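Local coordinates for protein 433aa long hypothetical phosphoribosylglycinamide formyl transferase (Pyrococcus horikoshii, PDB 2DWC) that is probably a PurT-type enzyme of the ATP-grasp superfamily, holding adenosine-5'-diphosphate in its nucleotide pocket, at residues B[117-120]-B[121-125]; B[36-40]-B[41-45]; B[249-252]-B[253-257]. All coordinates share one frame; numbering follows the deposited sequence.

Interaction 1: B[117-120]-B[121-125]; sequences IAMH and RERLR. With ADP (adenosine-5'-diphosphate), chain H.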
ATOM      1  N   ILE B 117      15.929 -10.785 -24.845  1.00 23.64           N
ATOM      2  CA  ILE B 117      16.857 -11.834 -24.454  1.00 22.00           C
ATOM      3  C   ILE B 117      16.196 -12.842 -23.535  1.00 28.88           C
ATOM      4  O   ILE B 117      16.214 -14.033 -23.809  1.00 29.18           O
ATOM      5  CB  ILE B 117      18.077 -11.280 -23.718  1.00 20.32           C
ATOM      6  CG1 ILE B 117      18.994 -10.579 -24.703  1.00 28.40           C
ATOM      7  CG2 ILE B 117      18.815 -12.414 -22.964  1.00 30.18           C
ATOM      8  CD1 ILE B 117      20.229  -9.980 -24.051  1.00 36.82           C
ATOM      9  N   ALA B 118      15.551 -12.349 -22.478  1.00 25.51           N
ATOM     10  CA  ALA B 118      14.956 -13.230 -21.485  1.00 28.63           C
ATOM     11  C   ALA B 118      13.845 -14.123 -21.974  1.00 30.32           C
ATOM     12  O   ALA B 118      13.531 -15.141 -21.345  1.00 34.15           O
ATOM     13  CB  ALA B 118      14.462 -12.392 -20.265  1.00 26.78           C
ATOM     14  N   MET B 119      13.242 -13.786 -23.096  1.00 27.97           N
ATOM     15  CA  MET B 119      12.152 -14.618 -23.554  1.00 34.37           C
ATOM     16  C   MET B 119      12.567 -15.787 -24.448  1.00 36.58           C
ATOM     17  O   MET B 119      11.725 -16.564 -24.877  1.00 36.29           O
ATOM     18  CB  MET B 119      11.123 -13.744 -24.257  1.00 38.93           C
ATOM     19  CG  MET B 119      11.634 -13.031 -25.458  1.00 49.00           C
ATOM     20  SD  MET B 119      11.514 -14.156 -26.840  1.00 50.63           S
ATOM     21  CE  MET B 119       9.666 -14.343 -26.944  1.00 55.61           C
ATOM     22  N   HIS B 120      13.867 -15.905 -24.697  1.00 35.07           N
ATOM     23  CA  HIS B 120      14.411 -16.965 -25.560  1.00 35.74           C
ATOM     24  C   HIS B 120      15.457 -17.729 -24.738  1.00 30.59           C
ATOM     25  O   HIS B 120      16.521 -17.185 -24.427  1.00 28.65           O
ATOM     26  CB  HIS B 120      15.049 -16.312 -26.778  1.00 32.90           C
ATOM     27  CG  HIS B 120      15.357 -17.266 -27.890  1.00 43.48           C
ATOM     28  ND1 HIS B 120      16.398 -18.173 -27.833  1.00 45.83           N
ATOM     29  CD2 HIS B 120      14.776 -17.436 -29.103  1.00 42.73           C
ATOM     30  CE1 HIS B 120      16.449 -18.853 -28.966  1.00 40.85           C
ATOM     31  NE2 HIS B 120      15.476 -18.425 -29.754  1.00 39.27           N
ATOM     32  N   ARG B 121      15.175 -18.992 -24.425  1.00 30.78           N
ATOM     33  CA  ARG B 121      16.081 -19.744 -23.569  1.00 30.58           C
ATOM     34  C   ARG B 121      17.522 -19.836 -24.058  1.00 26.00           C
ATOM     35  O   ARG B 121      18.448 -19.896 -23.243  1.00 30.03           O
ATOM     36  CB  ARG B 121      15.535 -21.147 -23.278  1.00 28.61           C
ATOM     37  CG  ARG B 121      14.189 -21.179 -22.577  1.00 31.29           C
ATOM     38  CD  ARG B 121      13.959 -22.572 -22.086  1.00 35.32           C
ATOM     39  NE  ARG B 121      12.590 -22.797 -21.669  1.00 40.76           N
ATOM     40  CZ  ARG B 121      12.111 -22.510 -20.465  1.00 42.06           C
ATOM     41  NH1 ARG B 121      12.894 -21.972 -19.536  1.00 33.78           N
ATOM     42  NH2 ARG B 121      10.846 -22.802 -20.187  1.00 43.84           N
ATOM     43  N   GLU B 122      17.728 -19.826 -25.374  1.00 27.42           N
ATOM     44  CA  GLU B 122      19.091 -19.900 -25.898  1.00 29.37           C
ATOM     45  C   GLU B 122      19.806 -18.550 -25.788  1.00 28.09           C
ATOM     46  O   GLU B 122      20.950 -18.465 -25.363  1.00 28.14           O
ATOM     47  CB  GLU B 122      19.092 -20.368 -27.362  1.00 32.45           C
ATOM     48  CG  GLU B 122      20.512 -20.432 -27.913  1.00 37.22           C
ATOM     49  CD  GLU B 122      20.582 -21.039 -29.303  1.00 42.02           C
ATOM     50  OE1 GLU B 122      21.707 -21.284 -29.779  1.00 45.11           O
ATOM     51  OE2 GLU B 122      19.517 -21.258 -29.905  1.00 43.78           O
ATOM     52  N   ARG B 123      19.129 -17.471 -26.173  1.00 30.46           N
ATOM     53  CA  ARG B 123      19.763 -16.175 -26.052  1.00 29.65           C
ATOM     54  C   ARG B 123      20.109 -15.911 -24.571  1.00 21.60           C
ATOM     55  O   ARG B 123      21.166 -15.383 -24.253  1.00 30.61           O
ATOM     56  CB  ARG B 123      18.839 -15.069 -26.584  1.00 36.60           C
ATOM     57  CG  ARG B 123      18.532 -15.172 -28.086  1.00 35.43           C
ATOM     58  CD  ARG B 123      17.901 -13.875 -28.629  1.00 43.46           C
ATOM     59  NE  ARG B 123      16.507 -13.678 -28.214  1.00 41.82           N
ATOM     60  CZ  ARG B 123      15.451 -13.867 -29.009  1.00 46.75           C
ATOM     61  NH1 ARG B 123      15.630 -14.260 -30.266  1.00 42.75           N
ATOM     62  NH2 ARG B 123      14.216 -13.654 -28.557  1.00 33.96           N
ATOM     63  N   LEU B 124      19.212 -16.298 -23.679  1.00 23.11           N
ATOM     64  CA  LEU B 124      19.428 -16.069 -22.254  1.00 27.79           C
ATOM     65  C   LEU B 124      20.579 -16.906 -21.702  1.00 24.57           C
ATOM     66  O   LEU B 124      21.485 -16.381 -21.057  1.00 26.53           O
ATOM     67  CB  LEU B 124      18.163 -16.396 -21.472  1.00 31.03           C
ATOM     68  CG  LEU B 124      18.256 -16.088 -19.978  1.00 33.78           C
ATOM     69  CD1 LEU B 124      18.701 -14.628 -19.792  1.00 33.01           C
ATOM     70  CD2 LEU B 124      16.898 -16.363 -19.332  1.00 33.40           C
ATOM     71  N   ARG B 125      20.524 -18.210 -21.956  1.00 25.49           N
ATOM     72  CA  ARG B 125      21.572 -19.095 -21.451  1.00 27.77           C
ATOM     73  C   ARG B 125      22.930 -18.664 -21.982  1.00 27.33           C
ATOM     74  O   ARG B 125      23.907 -18.593 -21.233  1.00 27.90           O
ATOM     75  CB  ARG B 125      21.264 -20.557 -21.822  1.00 25.86           C
ATOM     76  CG  ARG B 125      22.289 -21.587 -21.267  1.00 27.88           C
ATOM     77  CD  ARG B 125      22.616 -21.420 -19.767  1.00 29.61           C
ATOM     78  NE  ARG B 125      21.451 -21.576 -18.871  1.00 28.43           N
ATOM     79  CZ  ARG B 125      21.155 -22.679 -18.197  1.00 35.11           C
ATOM     80  NH1 ARG B 125      21.924 -23.754 -18.312  1.00 28.48           N
ATOM     81  NH2 ARG B 125      20.117 -22.692 -17.368  1.00 28.07           N
TER
HETATM   82  PB  ADP H 502      10.022 -21.696 -16.349  1.00 75.03           P
HETATM   83  O1B ADP H 502       9.980 -20.217 -16.337  1.00 77.88           O
HETATM   84  O2B ADP H 502       9.223 -22.588 -15.270  1.00 79.04           O
HETATM   85  O3B ADP H 502      10.408 -22.525 -17.673  1.00 74.12           O
HETATM   86  PA  ADP H 502      12.251 -23.303 -15.789  1.00 45.27           P
HETATM   87  O1A ADP H 502      11.654 -24.201 -16.803  1.00 70.72           O
HETATM   88  O2A ADP H 502      13.759 -22.903 -16.181  1.00 55.90           O
HETATM   89  O3A ADP H 502      11.451 -21.915 -15.641  1.00 70.87           O
HETATM   90  O5' ADP H 502      12.297 -23.984 -14.334  1.00 56.51           O
HETATM   91  C5' ADP H 502      11.092 -24.429 -13.707  1.00 51.07           C
HETATM   92  C4' ADP H 502      11.456 -25.350 -12.543  1.00 55.00           C
HETATM   93  O4' ADP H 502      11.910 -26.638 -12.990  1.00 44.72           O
HETATM   94  C3' ADP H 502      12.643 -24.758 -11.785  1.00 54.03           C
HETATM   95  O3' ADP H 502      12.169 -23.747 -10.892  1.00 56.85           O
HETATM   96  C2' ADP H 502      13.032 -26.008 -11.000  1.00 49.53           C
HETATM   97  O2' ADP H 502      12.027 -26.284 -10.022  1.00 49.12           O
HETATM   98  C1' ADP H 502      12.971 -27.057 -12.112  1.00 47.83           C
HETATM   99  N9  ADP H 502      14.224 -27.067 -12.903  1.00 45.52           N
HETATM  100  C8  ADP H 502      14.443 -26.422 -14.044  1.00 42.23           C
HETATM  101  N7  ADP H 502      15.677 -26.688 -14.476  1.00 34.96           N
HETATM  102  C5  ADP H 502      16.241 -27.513 -13.606  1.00 40.79           C
HETATM  103  C6  ADP H 502      17.492 -28.119 -13.510  1.00 42.75           C
HETATM  104  N6  ADP H 502      18.398 -27.948 -14.467  1.00 32.22           N
HETATM  105  N1  ADP H 502      17.751 -28.904 -12.454  1.00 34.78           N
HETATM  106  C2  ADP H 502      16.846 -29.113 -11.515  1.00 37.62           C
HETATM  107  N3  ADP H 502      15.647 -28.556 -11.576  1.00 40.78           N
HETATM  108  C4  ADP H 502      15.318 -27.758 -12.597  1.00 45.22           C
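Helix 112-118 gives way to helix 121-132 with only Met-119 and His-120 between them, and His-120 starts the second helix: its carbonyl O takes the first helical bond, from Leu-124 N at 2.9 Å. As N-cap its ring nitrogen ND1 also accepts from Arg-123 N at 3.3 Å, a nearly straight bond (162°) whose donor lies 28° out of the ring plane, and more weakly from Glu-122 N. With CG anti to the backbone N (chi1 -166°), the imidazole folds back over the first turn, where CE1 meets Glu-122 CB at 3.4 Å. Arg-123 crosses it at about a right angle. One face of the guanidinium covers His-120 CB, while NH2 comes edge-on to Met-119 SD at 3.2 Å; Trp-116 holds the same group through its carbonyl O and a cation-pi contact. On the next residue round the helix, Leu-124 CD1 rests on Ile-117 CG2. Arg-121 stretches away to the ligand, its NH2 giving ADP O3B a 2.6 Å bond in the guanidinium plane and NH1 a weak second one, with NE bonded to Ala-163 O. Around the joint, Glu-122 leans on strand 139-142, Arg-121 on strand 199-203 and Leu-124 on strand 286-293.

Interaction 2: B[36-40]-B[41-45]; sequences IEAQR and LGVEV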
ATOM      1  N   ILE B  36      -0.250   1.101  -7.475  1.00 12.64           N
ATOM      2  CA  ILE B  36      -0.542   1.624  -6.132  1.00 13.21           C
ATOM      3  C   ILE B  36       0.620   2.487  -5.623  1.00 15.07           C
ATOM      4  O   ILE B  36       0.398   3.562  -5.059  1.00 15.60           O
ATOM      5  CB  ILE B  36      -0.850   0.425  -5.166  1.00 14.40           C
ATOM      6  CG1 ILE B  36      -2.270  -0.060  -5.433  1.00 12.36           C
ATOM      7  CG2 ILE B  36      -0.813   0.892  -3.696  1.00 17.30           C
ATOM      8  CD1 ILE B  36      -2.595  -1.361  -4.730  1.00 16.52           C
ATOM      9  N   GLU B  37       1.863   2.057  -5.812  1.00 13.39           N
ATOM     10  CA  GLU B  37       2.950   2.971  -5.350  1.00 14.50           C
ATOM     11  C   GLU B  37       2.987   4.248  -6.179  1.00 16.58           C
ATOM     12  O   GLU B  37       3.219   5.361  -5.651  1.00 16.40           O
ATOM     13  CB  GLU B  37       4.290   2.276  -5.451  1.00 18.06           C
ATOM     14  CG  GLU B  37       5.442   3.180  -4.935  1.00 20.31           C
ATOM     15  CD  GLU B  37       5.326   3.541  -3.431  1.00 34.95           C
ATOM     16  OE1 GLU B  37       4.658   2.809  -2.623  1.00 20.35           O
ATOM     17  OE2 GLU B  37       5.944   4.556  -3.067  1.00 24.33           O
ATOM     18  N   ALA B  38       2.717   4.111  -7.472  1.00 13.13           N
ATOM     19  CA  ALA B  38       2.693   5.334  -8.320  1.00 14.32           C
ATOM     20  C   ALA B  38       1.617   6.292  -7.799  1.00 14.87           C
ATOM     21  O   ALA B  38       1.845   7.485  -7.633  1.00 15.68           O
ATOM     22  CB  ALA B  38       2.401   4.949  -9.777  1.00 14.90           C
ATOM     23  N   GLN B  39       0.412   5.773  -7.542  1.00 14.93           N
ATOM     24  CA  GLN B  39      -0.639   6.642  -6.977  1.00 14.51           C
ATOM     25  C   GLN B  39      -0.202   7.256  -5.675  1.00 14.42           C
ATOM     26  O   GLN B  39      -0.513   8.403  -5.390  1.00 15.45           O
ATOM     27  CB  GLN B  39      -1.930   5.875  -6.715  1.00 13.00           C
ATOM     28  CG  GLN B  39      -2.600   5.477  -8.048  1.00 15.14           C
ATOM     29  CD  GLN B  39      -3.537   6.552  -8.587  1.00 17.48           C
ATOM     30  OE1 GLN B  39      -3.457   7.721  -8.231  1.00 18.11           O
ATOM     31  NE2 GLN B  39      -4.452   6.142  -9.458  1.00 15.23           N
ATOM     32  N   ARG B  40       0.499   6.494  -4.855  1.00 13.44           N
ATOM     33  CA  ARG B  40       0.986   7.018  -3.596  1.00 14.13           C
ATOM     34  C   ARG B  40       2.034   8.135  -3.723  1.00 18.41           C
ATOM     35  O   ARG B  40       2.246   8.873  -2.756  1.00 16.15           O
ATOM     36  CB  ARG B  40       1.522   5.878  -2.738  1.00 13.21           C
ATOM     37  CG  ARG B  40       0.403   5.150  -1.991  1.00 19.18           C
ATOM     38  CD  ARG B  40       0.957   3.925  -1.299  1.00 16.75           C
ATOM     39  NE  ARG B  40      -0.007   3.426  -0.285  1.00 17.28           N
ATOM     40  CZ  ARG B  40       0.165   2.274   0.348  1.00 23.29           C
ATOM     41  NH1 ARG B  40       1.221   1.490   0.060  1.00 17.96           N
ATOM     42  NH2 ARG B  40      -0.656   1.955   1.335  1.00 18.78           N
ATOM     43  N   LEU B  41       2.613   8.292  -4.919  1.00 13.86           N
ATOM     44  CA  LEU B  41       3.597   9.344  -5.195  1.00 14.62           C
ATOM     45  C   LEU B  41       2.979  10.403  -6.138  1.00 12.34           C
ATOM     46  O   LEU B  41       3.677  11.286  -6.629  1.00 15.91           O
ATOM     47  CB  LEU B  41       4.831   8.735  -5.849  1.00 14.30           C
ATOM     48  CG  LEU B  41       5.678   7.829  -4.968  1.00 18.23           C
ATOM     49  CD1 LEU B  41       6.828   7.241  -5.758  1.00 19.75           C
ATOM     50  CD2 LEU B  41       6.233   8.672  -3.823  1.00 21.75           C
ATOM     51  N   GLY B  42       1.664  10.322  -6.385  1.00 13.22           N
ATOM     52  CA  GLY B  42       1.050  11.278  -7.278  1.00 13.96           C
ATOM     53  C   GLY B  42       1.489  11.140  -8.737  1.00 15.11           C
ATOM     54  O   GLY B  42       1.440  12.121  -9.487  1.00 15.08           O
ATOM     55  N   VAL B  43       1.912   9.939  -9.131  1.00 13.86           N
ATOM     56  CA  VAL B  43       2.348   9.675 -10.502  1.00 15.17           C
ATOM     57  C   VAL B  43       1.157   9.119 -11.301  1.00 16.97           C
ATOM     58  O   VAL B  43       0.412   8.266 -10.808  1.00 15.11           O
ATOM     59  CB  VAL B  43       3.519   8.694 -10.522  1.00 13.01           C
ATOM     60  CG1 VAL B  43       3.849   8.263 -11.984  1.00 13.01           C
ATOM     61  CG2 VAL B  43       4.784   9.440  -9.921  1.00 17.41           C
ATOM     62  N   GLU B  44       0.996   9.618 -12.529  1.00 13.82           N
ATOM     63  CA  GLU B  44      -0.141   9.227 -13.353  1.00 12.53           C
ATOM     64  C   GLU B  44       0.100   7.836 -13.926  1.00 10.60           C
ATOM     65  O   GLU B  44       1.183   7.539 -14.411  1.00 13.61           O
ATOM     66  CB  GLU B  44      -0.316  10.261 -14.475  1.00 12.01           C
ATOM     67  CG  GLU B  44      -1.675  10.113 -15.230  1.00 16.10           C
ATOM     68  CD  GLU B  44      -2.102  11.393 -15.953  1.00 18.15           C
ATOM     69  OE1 GLU B  44      -2.626  11.280 -17.085  1.00 17.67           O
ATOM     70  OE2 GLU B  44      -1.943  12.506 -15.385  1.00 16.12           O
ATOM     71  N   VAL B  45      -0.935   6.996 -13.926  1.00 13.30           N
ATOM     72  CA  VAL B  45      -0.802   5.607 -14.399  1.00 13.93           C
ATOM     73  C   VAL B  45      -1.769   5.254 -15.515  1.00 14.50           C
ATOM     74  O   VAL B  45      -2.973   5.476 -15.373  1.00 14.57           O
ATOM     75  CB  VAL B  45      -1.133   4.598 -13.251  1.00 14.28           C
ATOM     76  CG1 VAL B  45      -0.916   3.144 -13.722  1.00 13.43           C
ATOM     77  CG2 VAL B  45      -0.216   4.877 -12.062  1.00 15.17           C
TER
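Helix 29-40 ends in a Schellman motif: Ala-38 O accepts from Val-43 N at 2.9 Å and Gln-39 O from Gly-42 N at 3.1 Å, with Gly-42 at positive phi (68°) as the C-prime residue. The turn leads the helix of a beta-alpha-beta unit (strand 21-25, helix 29-40, strand 44-49) into its second strand, in a Rossmann-like domain. Leu-41 N is a second donor to Ala-38 O, reaching it from the face of the carbonyl plane opposite to Val-43 N, so two N-H groups share this one oxygen of the buried Ala-38. Among the side chains, Leu-41 lies across the end of Glu-37. Bent at chi2 (63°), the glutamate brings OE2 to 3.8 Å from Leu-41 CG, and the same oxygen makes a salt bridge to Arg-374 of the second subunit. Apolar and acidic groups thus share a buried site at the dimer interface, where the arginine probably steadies the carboxylate charge. Arg-40 also runs to that subunit, pairing with its Glu-33. On the inner side of the helix, Ala-38 CB faces the incoming chain. Val-43 CB stands 4.0 Å from Ala-38 CB, and Val-45 points back at the helix with CG1 anti to its own N (chi1 -177°), which leaves the other methyl, CG2, pressed tightly against Ala-38 CB at 3.5 Å.

Interaction 3: B[249-252]-B[253-257]; sequences AEIS and EKAER
An N-cap opens helix 253-270 of the ATP-grasp region, and Ser-252 is the capping residue, accepting from Ala-255 N through OG at 3.0 Å (N-H...O 157°). Its OG sits between the backbone N and the carbonyl carbon (chi1 64°), a torsion that turns the hydroxyl back over the first turn and also brings it to 3.2 Å from Ala-255 CB. The same hydroxyl is hydrogen-bonded to Asp-285 OD2, so a residue from elsewhere in the fold helps position the cap. Ser-252 O takes the first backbone bond of the helix, from Glu-256 N at 2.8 Å. Just before the cap, Ile-251 lays its extended end alongside the turn: CD1 lies 3.8 Å from Glu-256 N and 4.1 Å from Ala-255 CB, and strand 274-283 receives both side chains at Val-282. A water bridges Ile-251 O and Glu-256 OE1, donating to each at 2.7 Å. The other carboxylate oxygen, OE2, is held by Lys-231 in a salt bridge and by Tyr-260 OH, which ought to limit rotation of the group. A side-chain oxygen that accepts from the N-H three residues on, as Ser-252 OG does from Ala-255 N, is the classic serine N-cap of an alpha-helix.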
ATOM      1  N   ALA B 249      15.701 -16.320   2.390  1.00 19.86           N
ATOM      2  CA  ALA B 249      15.912 -17.745   2.119  1.00 23.50           C
ATOM      3  C   ALA B 249      16.893 -18.264   3.198  1.00 22.45           C
ATOM      4  O   ALA B 249      17.819 -17.564   3.586  1.00 26.66           O
ATOM      5  CB  ALA B 249      16.521 -17.915   0.736  1.00 23.57           C
ATOM      6  N   GLU B 250      16.684 -19.481   3.671  1.00 24.61           N
ATOM      7  CA  GLU B 250      17.554 -20.021   4.710  1.00 30.91           C
ATOM      8  C   GLU B 250      18.741 -20.723   4.074  1.00 35.59           C
ATOM      9  O   GLU B 250      18.765 -21.952   3.948  1.00 34.66           O
ATOM     10  CB  GLU B 250      16.748 -20.969   5.593  1.00 32.98           C
ATOM     11  CG  GLU B 250      15.664 -20.216   6.396  1.00 34.13           C
ATOM     12  CD  GLU B 250      14.915 -21.124   7.383  1.00 43.28           C
ATOM     13  OE1 GLU B 250      14.103 -21.965   6.933  1.00 40.71           O
ATOM     14  OE2 GLU B 250      15.151 -20.985   8.611  1.00 40.92           O
ATOM     15  N   ILE B 251      19.694 -19.912   3.624  1.00 28.69           N
ATOM     16  CA  ILE B 251      20.904 -20.394   2.972  1.00 33.49           C
ATOM     17  C   ILE B 251      22.126 -19.848   3.705  1.00 31.70           C
ATOM     18  O   ILE B 251      22.027 -18.887   4.474  1.00 27.50           O
ATOM     19  CB  ILE B 251      20.956 -19.958   1.465  1.00 33.92           C
ATOM     20  CG1 ILE B 251      21.038 -18.422   1.361  1.00 34.44           C
ATOM     21  CG2 ILE B 251      19.747 -20.546   0.724  1.00 26.02           C
ATOM     22  CD1 ILE B 251      21.202 -17.898  -0.091  1.00 29.81           C
ATOM     23  N   SER B 252      23.288 -20.462   3.472  1.00 34.58           N
ATOM     24  CA  SER B 252      24.503 -20.020   4.142  1.00 39.28           C
ATOM     25  C   SER B 252      24.918 -18.632   3.732  1.00 38.50           C
ATOM     26  O   SER B 252      24.544 -18.132   2.656  1.00 36.01           O
ATOM     27  CB  SER B 252      25.670 -20.975   3.864  1.00 35.85           C
ATOM     28  OG  SER B 252      25.995 -20.983   2.480  1.00 37.00           O
ATOM     29  N   GLU B 253      25.704 -18.011   4.599  1.00 36.74           N
ATOM     30  CA  GLU B 253      26.216 -16.684   4.354  1.00 38.89           C
ATOM     31  C   GLU B 253      27.107 -16.735   3.108  1.00 42.83           C
ATOM     32  O   GLU B 253      27.144 -15.783   2.323  1.00 33.37           O
ATOM     33  CB  GLU B 253      26.990 -16.200   5.566  1.00 45.32           C
ATOM     34  CG  GLU B 253      26.898 -14.712   5.733  1.00 54.52           C
ATOM     35  CD  GLU B 253      27.245 -14.262   7.131  1.00 63.05           C
ATOM     36  OE1 GLU B 253      26.679 -14.825   8.100  1.00 59.65           O
ATOM     37  OE2 GLU B 253      28.073 -13.333   7.263  1.00 65.61           O
ATOM     38  N   LYS B 254      27.814 -17.848   2.914  1.00 36.37           N
ATOM     39  CA  LYS B 254      28.653 -17.981   1.716  1.00 41.53           C
ATOM     40  C   LYS B 254      27.782 -18.043   0.462  1.00 35.14           C
ATOM     41  O   LYS B 254      28.066 -17.384  -0.538  1.00 35.57           O
ATOM     42  CB  LYS B 254      29.519 -19.249   1.761  1.00 44.45           C
ATOM     43  CG  LYS B 254      30.720 -19.101   2.666  1.00 53.63           C
ATOM     44  CD  LYS B 254      31.762 -20.186   2.429  1.00 50.74           C
ATOM     45  CE  LYS B 254      32.928 -20.005   3.413  1.00 51.84           C
ATOM     46  NZ  LYS B 254      34.081 -20.909   3.105  1.00 62.16           N
ATOM     47  N   ALA B 255      26.724 -18.840   0.517  1.00 31.01           N
ATOM     48  CA  ALA B 255      25.827 -18.957  -0.628  1.00 36.98           C
ATOM     49  C   ALA B 255      25.189 -17.592  -0.895  1.00 31.08           C
ATOM     50  O   ALA B 255      25.028 -17.186  -2.048  1.00 31.48           O
ATOM     51  CB  ALA B 255      24.746 -20.000  -0.349  1.00 33.08           C
ATOM     52  N   GLU B 256      24.816 -16.895   0.175  1.00 26.63           N
ATOM     53  CA  GLU B 256      24.179 -15.589   0.033  1.00 26.65           C
ATOM     54  C   GLU B 256      25.081 -14.621  -0.716  1.00 30.15           C
ATOM     55  O   GLU B 256      24.640 -13.903  -1.623  1.00 27.38           O
ATOM     56  CB  GLU B 256      23.814 -15.008   1.405  1.00 27.77           C
ATOM     57  CG  GLU B 256      23.161 -13.644   1.340  1.00 27.02           C
ATOM     58  CD  GLU B 256      22.895 -13.076   2.695  1.00 37.95           C
ATOM     59  OE1 GLU B 256      23.106 -13.809   3.680  1.00 38.58           O
ATOM     60  OE2 GLU B 256      22.493 -11.902   2.786  1.00 29.53           O
ATOM     61  N   ARG B 257      26.361 -14.590  -0.367  1.00 26.12           N
ATOM     62  CA  ARG B 257      27.252 -13.683  -1.077  1.00 29.03           C
ATOM     63  C   ARG B 257      27.458 -14.115  -2.537  1.00 26.46           C
ATOM     64  O   ARG B 257      27.693 -13.273  -3.417  1.00 25.82           O
ATOM     65  CB  ARG B 257      28.612 -13.580  -0.366  1.00 34.36           C
ATOM     66  CG  ARG B 257      28.495 -13.131   1.082  1.00 48.55           C
ATOM     67  CD  ARG B 257      29.831 -12.663   1.675  1.00 48.48           C
ATOM     68  NE  ARG B 257      30.136 -11.303   1.234  1.00 59.92           N
ATOM     69  CZ  ARG B 257      31.013 -10.985   0.282  1.00 58.32           C
ATOM     70  NH1 ARG B 257      31.711 -11.927  -0.353  1.00 53.16           N
ATOM     71  NH2 ARG B 257      31.167  -9.715  -0.062  1.00 54.91           N
TER
HETATM   72  O   HOH W   1      22.245 -16.192   4.663  1.00 50.24           O

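How the interactions relate
All three contacts lie at helix ends: interactions 1 and 3 are N-terminal caps, by a histidine ring and by a serine hydroxyl, and interaction 2 is a C-terminal one. They follow one another along the chain as 36-45, 117-125 and 249-257, and none touches another. Interaction 1 alone holds a residue of the ADP pocket. Its centre is about 32 Å from that of interaction 2, on the opposite side of the chain's centre, and about 27 Å from that of interaction 3, with nearest atoms about 17 Å apart. Interactions 2 and 3 have centres about 35 Å apart; the former borders the second subunit, which the other two do not touch.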